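Acyl-CoA dehydrogenase (Geobacillus kaustophilus, PDB 2PG0) probably catalyses the FAD-dependent introduction of an alpha,beta double bond into thioester-bound acyl chains. Local coordinates at residues 247-252 and 373-378; 295-300 and 326-331; 318-323 and 380-385. All blocks are in the same frame, centred on the assembly; numbering follows the deposited sequence.

Overall arrangement
Starting from the N terminus, all three contacts fall in the C-terminal helical domain. Helix 237-273 supplies residues 247-252, helix 285-313 supplies 295-300, and the start of helix 319-343 with its N-cap supplies 318-323, followed by 326-331. Interaction 2 closes the shortest loop, between two consecutive helices. Helix 372-382 comes last: its 373-378 turns return to 247-252 in interaction 1, whose longer loop encloses that of interaction 2, and its last turn and the C-terminal tail, 380-385, return to 318-323. Interaction 3 crosses both others. Interactions 1 and 3 touch through Val322 against Leu250 and Ser323 against Met375 and Ile378, while Trp327 packs on Met375 and Lys376 to join interactions 1 and 2.

Interaction 1 (247-252 and 373-378); sequences QERLVV and EMMKTI. With FAD (flavin-adenine dinucleotide), chain C.
The adenosine end of the FAD pocket is lined by the first turn of helix 372-382, and Arg249 of helix 237-273 meets that helix through Met375 and Ile378. The arginine chain is extended from CG to NE. Met375 bends at chi2 and again at chi3 (-54° and 99°), which carries its methyl over one guanidinium face, offset toward the rim, with CE 3.4 Å from Arg249 NE and SD 3.7 Å from Arg249 CD. Ile378 approaches from the opposite direction, placing CD1 3.4 Å from Arg249 NH1. These are van der Waals contacts; the NE hydrogen goes to the carbonyl of Ala369, which helps orient the guanidinium against the Met375 methyl. On the pocket side of the helix, Glu373 OE1 accepts the ribose hydroxyl O2B of FAD at 2.7 Å, and Met374 CE lies 3.7 Å from FAD C5A of the adenine. The Glu373 carboxylate is also held by Arg290 and Gln342 of the third subunit. A cofactor site completed by a neighbouring subunit, on a helix backed by the C-terminal helical bundle, is characteristic of the acyl-CoA dehydrogenase fold.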
loop_
_atom_site.group_PDB
_atom_site.type_symbol
_atom_site.label_atom_id
_atom_site.label_comp_id
_atom_site.label_asym_id
_atom_site.label_seq_id
_atom_site.Cartn_x
_atom_site.Cartn_y
_atom_site.Cartn_z
ATOM N N GLN A 247 8.779 -14.318 24.534
ATOM C CA GLN A 247 7.971 -13.474 25.421
ATOM C C GLN A 247 8.211 -11.979 25.175
ATOM O O GLN A 247 7.259 -11.196 25.173
ATOM C CB GLN A 247 8.169 -13.846 26.901
ATOM C CG GLN A 247 7.291 -13.027 27.862
ATOM C CD GLN A 247 6.930 -13.778 29.133
ATOM O OE1 GLN A 247 6.418 -14.901 29.089
ATOM N NE2 GLN A 247 7.176 -13.149 30.275
ATOM N N GLU A 248 9.473 -11.590 24.968
ATOM C CA GLU A 248 9.818 -10.183 24.695
ATOM C C GLU A 248 9.039 -9.623 23.490
ATOM O O GLU A 248 8.406 -8.561 23.578
ATOM C CB GLU A 248 11.333 -10.003 24.491
ATOM C CG GLU A 248 11.752 -8.536 24.255
ATOM C CD GLU A 248 13.269 -8.306 24.255
ATOM O OE1 GLU A 248 14.011 -9.055 24.930
ATOM O OE2 GLU A 248 13.719 -7.348 23.583
ATOM N N ARG A 249 9.088 -10.350 22.377
ATOM C CA ARG A 249 8.374 -9.952 21.165
ATOM C C ARG A 249 6.856 -9.924 21.361
ATOM O O ARG A 249 6.171 -9.056 20.807
ATOM C CB ARG A 249 8.796 -10.830 19.982
ATOM C CG ARG A 249 10.212 -10.488 19.531
ATOM C CD ARG A 249 10.931 -11.616 18.820
ATOM N NE ARG A 249 12.323 -11.225 18.591
ATOM C CZ ARG A 249 13.299 -12.048 18.208
ATOM N NH1 ARG A 249 13.058 -13.337 18.012
ATOM N NH2 ARG A 249 14.530 -11.571 18.028
ATOM N N LEU A 250 6.344 -10.855 22.165
ATOM C CA LEU A 250 4.919 -10.885 22.489
ATOM C C LEU A 250 4.503 -9.637 23.269
ATOM O O LEU A 250 3.433 -9.073 23.021
ATOM C CB LEU A 250 4.546 -12.164 23.259
ATOM C CG LEU A 250 3.056 -12.396 23.576
ATOM C CD1 LEU A 250 2.168 -12.259 22.320
ATOM C CD2 LEU A 250 2.848 -13.753 24.244
ATOM N N VAL A 251 5.345 -9.219 24.209
ATOM C CA VAL A 251 5.074 -8.024 25.015
ATOM C C VAL A 251 5.005 -6.775 24.133
ATOM O O VAL A 251 4.088 -5.961 24.260
ATOM C CB VAL A 251 6.118 -7.880 26.160
ATOM C CG1 VAL A 251 6.045 -6.510 26.811
ATOM C CG2 VAL A 251 5.899 -8.989 27.205
ATOM N N VAL A 252 5.960 -6.646 23.214
ATOM C CA VAL A 252 5.937 -5.550 22.244
ATOM C C VAL A 252 4.675 -5.580 21.375
ATOM O O VAL A 252 4.051 -4.543 21.167
ATOM C CB VAL A 252 7.216 -5.538 21.376
ATOM C CG1 VAL A 252 7.082 -4.568 20.201
ATOM C CG2 VAL A 252 8.417 -5.173 22.253
ATOM N N GLU A 373 12.521 -6.209 10.013
ATOM C CA GLU A 373 13.317 -6.930 9.008
ATOM C C GLU A 373 13.840 -8.236 9.603
ATOM O O GLU A 373 13.849 -9.271 8.926
ATOM C CB GLU A 373 14.485 -6.079 8.499
ATOM C CG GLU A 373 14.077 -4.855 7.670
ATOM C CD GLU A 373 13.484 -3.704 8.487
ATOM O OE1 GLU A 373 13.807 -3.541 9.695
ATOM O OE2 GLU A 373 12.676 -2.949 7.899
ATOM N N MET A 374 14.263 -8.197 10.870
ATOM C CA MET A 374 14.670 -9.434 11.545
ATOM C C MET A 374 13.489 -10.393 11.757
ATOM O O MET A 374 13.651 -11.606 11.663
ATOM C CB MET A 374 15.403 -9.142 12.868
ATOM C CG MET A 374 16.774 -8.474 12.702
ATOM S SD MET A 374 17.986 -9.426 11.733
ATOM C CE MET A 374 17.754 -8.772 10.080
ATOM N N MET A 375 12.301 -9.851 12.032
ATOM C CA MET A 375 11.095 -10.686 12.177
ATOM C C MET A 375 10.793 -11.427 10.868
ATOM O O MET A 375 10.499 -12.626 10.883
ATOM C CB MET A 375 9.872 -9.870 12.615
ATOM C CG MET A 375 9.970 -9.175 13.990
ATOM S SD MET A 375 10.405 -10.251 15.395
ATOM C CE MET A 375 12.157 -9.875 15.499
ATOM N N LYS A 376 10.887 -10.722 9.740
ATOM C CA LYS A 376 10.669 -11.357 8.435
ATOM C C LYS A 376 11.755 -12.399 8.110
ATOM O O LYS A 376 11.471 -13.432 7.500
ATOM C CB LYS A 376 10.540 -10.297 7.346
ATOM C CG LYS A 376 9.285 -9.435 7.514
ATOM C CD LYS A 376 9.222 -8.311 6.494
ATOM C CE LYS A 376 8.109 -7.326 6.847
ATOM N NZ LYS A 376 8.092 -6.172 5.904
ATOM N N THR A 377 12.983 -12.131 8.545
ATOM C CA THR A 377 14.099 -13.075 8.399
ATOM C C THR A 377 13.786 -14.378 9.144
ATOM O O THR A 377 13.950 -15.468 8.595
ATOM C CB THR A 377 15.425 -12.461 8.898
ATOM O OG1 THR A 377 15.767 -11.331 8.083
ATOM C CG2 THR A 377 16.570 -13.479 8.848
ATOM N N ILE A 378 13.320 -14.243 10.385
ATOM C CA ILE A 378 12.965 -15.388 11.226
ATOM C C ILE A 378 11.825 -16.178 10.592
ATOM O O ILE A 378 11.880 -17.414 10.522
ATOM C CB ILE A 378 12.625 -14.939 12.685
ATOM C CG1 ILE A 378 13.893 -14.447 13.390
ATOM C CG2 ILE A 378 11.968 -16.075 13.482
ATOM C CD1 ILE A 378 13.623 -13.600 14.628
HETATM P PA FAD C . 21.001 -2.141 12.928
HETATM O O1A FAD C . 22.300 -1.440 12.663
HETATM O O2A FAD C . 21.170 -3.556 13.420
HETATM O O5B FAD C . 20.097 -2.114 11.588
HETATM C C5B FAD C . 19.839 -0.889 10.920
HETATM C C4B FAD C . 18.812 -1.155 9.818
HETATM O O4B FAD C . 19.340 -2.125 8.925
HETATM C C3B FAD C . 17.525 -1.740 10.397
HETATM O O3B FAD C . 16.399 -1.259 9.696
HETATM C C2B FAD C . 17.655 -3.220 10.126
HETATM O O2B FAD C . 16.410 -3.891 10.063
HETATM C C1B FAD C . 18.423 -3.201 8.804
HETATM N N9A FAD C . 19.082 -4.500 8.576
HETATM C C8A FAD C . 20.128 -5.044 9.281
HETATM N N7A FAD C . 20.407 -6.259 8.759
HETATM C C5A FAD C . 19.555 -6.495 7.736
HETATM C C6A FAD C . 19.405 -7.571 6.869
HETATM N N6A FAD C . 20.121 -8.685 7.056
HETATM N N1A FAD C . 18.418 -7.530 5.904
HETATM C C2A FAD C . 17.586 -6.431 5.787
HETATM N N3A FAD C . 17.746 -5.355 6.643
HETATM C C4A FAD C . 18.713 -5.394 7.607
HETATM N N1 FAD C . 18.600 -2.925 23.252
HETATM C C2 FAD C . 18.845 -3.685 24.382
HETATM O O2 FAD C . 19.678 -4.594 24.336
HETATM N N3 FAD C . 18.168 -3.415 25.563
HETATM C C4 FAD C . 17.249 -2.386 25.615
HETATM O O4 FAD C . 16.663 -2.145 26.673
HETATM C C4X FAD C . 16.991 -1.626 24.469
HETATM N N5 FAD C . 16.068 -0.593 24.506
HETATM C C5X FAD C . 15.830 0.183 23.385
HETATM C C6 FAD C . 14.916 1.226 23.465
HETATM C C7 FAD C . 14.662 2.010 22.342
HETATM C C7M FAD C . 13.655 3.117 22.476
HETATM C C8 FAD C . 15.336 1.743 21.135
HETATM C C8M FAD C . 15.114 2.546 19.884
HETATM C C9 FAD C . 16.255 0.704 21.065
HETATM C C9A FAD C . 16.507 -0.091 22.188
HETATM N N10 FAD C . 17.419 -1.147 22.134
HETATM C C10 FAD C . 17.675 -1.898 23.278
HETATM C "C1'" FAD C . 18.113 -1.534 20.845
HETATM C "C2'" FAD C . 17.224 -2.121 19.734
HETATM O "O2'" FAD C . 16.847 -3.462 19.966
HETATM C "C3'" FAD C . 18.018 -2.025 18.435
HETATM O "O3'" FAD C . 17.964 -0.674 18.029
HETATM C "C4'" FAD C . 17.516 -2.939 17.306
HETATM O "O4'" FAD C . 17.732 -4.308 17.596
HETATM C "C5'" FAD C . 18.179 -2.611 15.968
HETATM O "O5'" FAD C . 19.589 -2.576 16.094
HETATM P P FAD C . 20.386 -1.290 15.554
HETATM O O1P FAD C . 19.792 -0.028 16.126
HETATM O O2P FAD C . 21.847 -1.425 15.879
HETATM O O3P FAD C . 20.125 -1.264 13.958
#

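Interaction 2 (295-300 and 326-331); sequences ATEIAL and KWWITE
Trp328 of helix 319-343 points the six-membered end of its indole at the backbone of helix 285-313, meeting the carbonyl oxygen of Glu297 with its edge, while Leu300 CB approaches the same end of the ring obliquely. The Glu297 oxygen lies in the ring plane, beyond the rim: Trp328 CH2 is 3.7 Å from Glu297 O, and Trp328 CZ3 is 3.8 Å from that same oxygen. With CG anti to the backbone N, chi1 of -168° directs the indole from its own helix toward 295-300. The same rim carbon makes the apolar part of the contact, with Trp328 CH2 4.1 Å from Glu297 CB and 4.2 Å from Leu300 CB. The Glu297 chain runs extended past the tryptophan, and its OE1 forms a salt bridge with Arg335, two turns further along helix 319-343 from Trp328, whose ring also packs on that arginine. Leu300 of the second subunit adds to the packing on Trp328. The neighbouring Trp327 is turned differently: Trp328 CB stands 4.1 Å above the plane of the Trp327 ring, over its centre, and Trp327 NE1 is hydrogen-bonded to Thr296 OG1 of the second subunit. The contact thus joins two consecutive helices of the C-terminal bundle where they also meet a neighbouring subunit. Chemically, an aromatic rim carrying a slight positive charge is directed at a carbonyl oxygen, so a weak electrostatic attraction probably supplements the dispersion forces, without any conventional hydrogen bond across the contact.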
loop_
_atom_site.group_PDB
_atom_site.type_symbol
_atom_site.label_atom_id
_atom_site.label_comp_id
_atom_site.label_asym_id
_atom_site.label_seq_id
_atom_site.Cartn_x
_atom_site.Cartn_y
_atom_site.Cartn_z
ATOM N N ALA A 295 -10.523 -0.116 11.926
ATOM C CA ALA A 295 -11.247 -1.032 12.816
ATOM C C ALA A 295 -11.017 -2.496 12.435
ATOM O O ALA A 295 -10.825 -3.346 13.304
ATOM C CB ALA A 295 -12.747 -0.715 12.797
ATOM N N THR A 296 -11.038 -2.772 11.128
ATOM C CA THR A 296 -10.819 -4.125 10.601
ATOM C C THR A 296 -9.416 -4.630 10.953
ATOM O O THR A 296 -9.250 -5.729 11.488
ATOM C CB THR A 296 -11.038 -4.166 9.062
ATOM O OG1 THR A 296 -12.382 -3.774 8.765
ATOM C CG2 THR A 296 -10.801 -5.570 8.505
ATOM N N GLU A 297 -8.407 -3.825 10.649
ATOM C CA GLU A 297 -7.031 -4.225 10.917
ATOM C C GLU A 297 -6.788 -4.384 12.421
ATOM O O GLU A 297 -6.090 -5.309 12.852
ATOM C CB GLU A 297 -6.050 -3.256 10.258
ATOM C CG GLU A 297 -6.095 -3.293 8.712
ATOM C CD GLU A 297 -4.904 -2.584 8.060
ATOM O OE1 GLU A 297 -4.003 -2.120 8.781
ATOM O OE2 GLU A 297 -4.876 -2.480 6.814
ATOM N N ILE A 298 -7.373 -3.498 13.223
ATOM C CA ILE A 298 -7.267 -3.623 14.686
ATOM C C ILE A 298 -7.885 -4.949 15.175
ATOM O O ILE A 298 -7.299 -5.643 16.020
ATOM C CB ILE A 298 -7.859 -2.383 15.404
ATOM C CG1 ILE A 298 -6.921 -1.182 15.197
ATOM C CG2 ILE A 298 -8.128 -2.681 16.913
ATOM C CD1 ILE A 298 -7.556 0.190 15.400
ATOM N N ALA A 299 -9.035 -5.310 14.605
ATOM C CA ALA A 299 -9.730 -6.556 14.943
ATOM C C ALA A 299 -8.863 -7.770 14.594
ATOM O O ALA A 299 -8.763 -8.726 15.372
ATOM C CB ALA A 299 -11.075 -6.616 14.210
ATOM N N LEU A 300 -8.231 -7.727 13.422
ATOM C CA LEU A 300 -7.293 -8.772 13.015
ATOM C C LEU A 300 -6.127 -8.940 13.988
ATOM O O LEU A 300 -5.803 -10.061 14.383
ATOM C CB LEU A 300 -6.747 -8.489 11.615
ATOM C CG LEU A 300 -7.701 -8.655 10.438
ATOM C CD1 LEU A 300 -7.051 -8.022 9.235
ATOM C CD2 LEU A 300 -8.045 -10.128 10.153
ATOM N N LYS A 326 4.556 -9.495 16.087
ATOM C CA LYS A 326 5.416 -8.339 16.344
ATOM C C LYS A 326 5.538 -7.397 15.140
ATOM O O LYS A 326 5.296 -6.204 15.275
ATOM C CB LYS A 326 6.796 -8.791 16.827
ATOM C CG LYS A 326 7.623 -7.700 17.518
ATOM C CD LYS A 326 8.339 -6.829 16.482
ATOM C CE LYS A 326 9.257 -5.827 17.132
ATOM N NZ LYS A 326 9.860 -4.897 16.154
ATOM N N TRP A 327 5.923 -7.912 13.973
ATOM C CA TRP A 327 6.132 -7.019 12.840
ATOM C C TRP A 327 4.821 -6.460 12.297
ATOM O O TRP A 327 4.718 -5.260 12.041
ATOM C CB TRP A 327 7.022 -7.643 11.737
ATOM C CG TRP A 327 6.310 -8.444 10.674
ATOM C CD1 TRP A 327 6.211 -9.802 10.602
ATOM C CD2 TRP A 327 5.619 -7.928 9.523
ATOM N NE1 TRP A 327 5.490 -10.169 9.487
ATOM C CE2 TRP A 327 5.114 -9.038 8.807
ATOM C CE3 TRP A 327 5.369 -6.639 9.038
ATOM C CZ2 TRP A 327 4.375 -8.897 7.628
ATOM C CZ3 TRP A 327 4.633 -6.494 7.859
ATOM C CH2 TRP A 327 4.143 -7.621 7.171
ATOM N N TRP A 328 3.817 -7.314 12.140
ATOM C CA TRP A 328 2.581 -6.879 11.497
ATOM C C TRP A 328 1.801 -5.877 12.350
ATOM O O TRP A 328 1.313 -4.881 11.827
ATOM C CB TRP A 328 1.699 -8.064 11.104
ATOM C CG TRP A 328 0.591 -7.639 10.194
ATOM C CD1 TRP A 328 0.623 -7.590 8.822
ATOM C CD2 TRP A 328 -0.707 -7.175 10.584
ATOM N NE1 TRP A 328 -0.581 -7.137 8.340
ATOM C CE2 TRP A 328 -1.417 -6.875 9.397
ATOM C CE3 TRP A 328 -1.350 -7.005 11.820
ATOM C CZ2 TRP A 328 -2.735 -6.408 9.410
ATOM C CZ3 TRP A 328 -2.660 -6.541 11.835
ATOM C CH2 TRP A 328 -3.339 -6.248 10.635
ATOM N N ILE A 329 1.711 -6.140 13.651
ATOM C CA ILE A 329 0.978 -5.250 14.562
ATOM C C ILE A 329 1.691 -3.899 14.724
ATOM O O ILE A 329 1.042 -2.851 14.760
ATOM C CB ILE A 329 0.653 -5.913 15.927
ATOM C CG1 ILE A 329 -0.330 -7.074 15.726
ATOM C CG2 ILE A 329 0.014 -4.899 16.882
ATOM C CD1 ILE A 329 -0.526 -7.974 16.964
ATOM N N THR A 330 3.018 -3.916 14.816
ATOM C CA THR A 330 3.754 -2.651 14.913
ATOM C C THR A 330 3.588 -1.800 13.645
ATOM O O THR A 330 3.344 -0.595 13.741
ATOM C CB THR A 330 5.238 -2.823 15.321
ATOM O OG1 THR A 330 5.932 -3.651 14.370
ATOM C CG2 THR A 330 5.353 -3.406 16.738
ATOM N N GLU A 331 3.695 -2.417 12.464
ATOM C CA GLU A 331 3.445 -1.686 11.210
ATOM C C GLU A 331 2.009 -1.174 11.138
ATOM O O GLU A 331 1.777 -0.050 10.706
ATOM C CB GLU A 331 3.767 -2.525 9.969
ATOM C CG GLU A 331 5.251 -2.835 9.774
ATOM C CD GLU A 331 6.163 -1.595 9.710
ATOM O OE1 GLU A 331 5.708 -0.492 9.341
ATOM O OE2 GLU A 331 7.363 -1.744 10.017
#

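Interaction 3 (318-323 and 380-385); sequences IVTEVS and ARQLDL
The carbonyl oxygen of Val319, whose side chain meets Gln382, is gripped twice from within its own helix: Ser323 OG donates to Val319 O at 2.9 Å, and Ser323 N donates to Val319 O at 3.2 Å. The two donors come from opposite faces of the carbonyl plane. This is the opening turn of helix 319-343, with Ile318 at the N-cap position, and it lies against the end of helix 372-382 at the surface of the C-terminal helical domain of the acyl-CoA dehydrogenase fold. One polar bond crosses the contact. Gln382 NE2 donates to Thr320 OG1 over 3.2 Å with an N-H...O angle of 152°, and the hydroxyl oxygen lies nearly in the amide plane. A bend at chi2 (-79°) folds the glutamine amide back and brings NE2 to the hydroxyl. The threonine and glutamine side chains run antiparallel alongside one another. Gln382 CB and Gln382 CG each lie 3.2 Å from Thr320 OG1, which places the hydroxyl against the start of the glutamine chain as well as its amide. The other end of the amide, OE1, lies in the plane of the Arg381 guanidinium at its edge, but at a long distance, and the positive charge may slightly polarise the amide. Beyond Gln382 the chain leaves helical geometry at Asp384, which has a positive phi. The terminal residues then turn to the second subunit, where Arg280 and Ser282 bind Leu385 O and Lys272 binds Asp384 O. On the helix 319-343 side, Val319 flanks the glutamine amide, its CB 4.3 Å from Gln382 NE2.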
loop_
_atom_site.group_PDB
_atom_site.type_symbol
_atom_site.label_atom_id
_atom_site.label_comp_id
_atom_site.label_asym_id
_atom_site.label_seq_id
_atom_site.Cartn_x
_atom_site.Cartn_y
_atom_site.Cartn_z
ATOM N N ILE A 318 6.056 -21.024 19.848
ATOM C CA ILE A 318 5.433 -20.263 18.750
ATOM C C ILE A 318 6.312 -19.108 18.230
ATOM O O ILE A 318 5.875 -17.959 18.107
ATOM C CB ILE A 318 4.010 -19.770 19.133
ATOM C CG1 ILE A 318 3.994 -19.300 20.593
ATOM C CG2 ILE A 318 2.980 -20.894 18.902
ATOM C CD1 ILE A 318 2.793 -18.518 20.987
ATOM N N VAL A 319 7.558 -19.448 17.916
ATOM C CA VAL A 319 8.541 -18.514 17.374
ATOM C C VAL A 319 8.016 -17.783 16.128
ATOM O O VAL A 319 8.126 -16.554 16.021
ATOM C CB VAL A 319 9.876 -19.263 17.061
ATOM C CG1 VAL A 319 10.892 -18.339 16.408
ATOM C CG2 VAL A 319 10.454 -19.869 18.345
ATOM N N THR A 320 7.437 -18.541 15.200
ATOM C CA THR A 320 6.911 -17.967 13.952
ATOM C C THR A 320 5.782 -16.978 14.215
ATOM O O THR A 320 5.802 -15.852 13.721
ATOM C CB THR A 320 6.404 -19.068 13.002
ATOM O OG1 THR A 320 7.482 -19.965 12.708
ATOM C CG2 THR A 320 5.879 -18.463 11.699
ATOM N N GLU A 321 4.809 -17.408 15.012
ATOM C CA GLU A 321 3.597 -16.635 15.214
ATOM C C GLU A 321 3.845 -15.335 15.984
ATOM O O GLU A 321 3.217 -14.314 15.705
ATOM C CB GLU A 321 2.518 -17.501 15.883
ATOM C CG GLU A 321 2.018 -18.658 15.014
ATOM C CD GLU A 321 2.908 -19.907 15.030
ATOM O OE1 GLU A 321 3.969 -19.931 15.703
ATOM O OE2 GLU A 321 2.540 -20.883 14.339
ATOM N N VAL A 322 4.762 -15.373 16.949
ATOM C CA VAL A 322 5.089 -14.171 17.715
ATOM C C VAL A 322 5.868 -13.163 16.852
ATOM O O VAL A 322 5.701 -11.957 17.000
ATOM C CB VAL A 322 5.822 -14.496 19.058
ATOM C CG1 VAL A 322 7.286 -14.885 18.839
ATOM C CG2 VAL A 322 5.732 -13.316 19.995
ATOM N N SER A 323 6.698 -13.671 15.941
ATOM C CA SER A 323 7.431 -12.820 14.996
ATOM C C SER A 323 6.473 -12.150 14.013
ATOM O O SER A 323 6.622 -10.958 13.708
ATOM C CB SER A 323 8.502 -13.629 14.260
ATOM O OG SER A 323 9.449 -14.147 15.190
ATOM N N ALA A 380 10.928 -16.326 7.387
ATOM C CA ALA A 380 11.421 -16.979 6.167
ATOM C C ALA A 380 12.211 -18.248 6.511
ATOM O O ALA A 380 12.065 -19.279 5.848
ATOM C CB ALA A 380 12.267 -16.020 5.356
ATOM N N ARG A 381 13.018 -18.170 7.566
ATOM C CA ARG A 381 13.782 -19.323 8.037
ATOM C C ARG A 381 12.846 -20.460 8.443
ATOM O O ARG A 381 13.083 -21.615 8.093
ATOM C CB ARG A 381 14.706 -18.933 9.199
ATOM C CG ARG A 381 15.688 -20.029 9.584
ATOM C CD ARG A 381 16.505 -19.665 10.811
ATOM N NE ARG A 381 17.376 -20.776 11.198
ATOM C CZ ARG A 381 17.020 -21.774 12.006
ATOM N NH1 ARG A 381 15.805 -21.812 12.548
ATOM N NH2 ARG A 381 17.891 -22.738 12.285
ATOM N N GLN A 382 11.778 -20.124 9.163
ATOM C CA GLN A 382 10.783 -21.115 9.603
ATOM C C GLN A 382 9.931 -21.668 8.449
ATOM O O GLN A 382 9.344 -22.745 8.565
ATOM C CB GLN A 382 9.880 -20.523 10.692
ATOM C CG GLN A 382 10.616 -20.011 11.937
ATOM C CD GLN A 382 11.026 -21.115 12.891
ATOM O OE1 GLN A 382 12.212 -21.399 13.053
ATOM N NE2 GLN A 382 10.042 -21.745 13.532
ATOM N N LEU A 383 9.867 -20.939 7.336
ATOM C CA LEU A 383 9.132 -21.404 6.156
ATOM C C LEU A 383 9.902 -22.450 5.361
ATOM O O LEU A 383 9.337 -23.081 4.467
ATOM C CB LEU A 383 8.778 -20.235 5.224
ATOM C CG LEU A 383 7.635 -19.296 5.611
ATOM C CD1 LEU A 383 7.655 -18.085 4.682
ATOM C CD2 LEU A 383 6.289 -20.011 5.549
ATOM N N ASP A 384 11.188 -22.611 5.677
ATOM C CA ASP A 384 12.080 -23.525 4.954
ATOM C C ASP A 384 12.175 -23.177 3.461
ATOM O O ASP A 384 11.380 -23.655 2.642
ATOM C CB ASP A 384 11.646 -24.982 5.166
ATOM C CG ASP A 384 12.558 -25.974 4.468
ATOM O OD1 ASP A 384 13.782 -25.735 4.413
ATOM O OD2 ASP A 384 12.040 -27.001 3.976
ATOM N N LEU A 385 13.156 -22.344 3.119
ATOM C CA LEU A 385 13.294 -21.802 1.765
ATOM C C LEU A 385 14.714 -21.977 1.208
ATOM O O LEU A 385 14.983 -21.690 0.031
ATOM C CB LEU A 385 12.884 -20.318 1.745
ATOM C CG LEU A 385 11.411 -19.965 2.009
ATOM C CD1 LEU A 385 11.215 -18.462 2.175
ATOM C CD2 LEU A 385 10.515 -20.495 0.897
#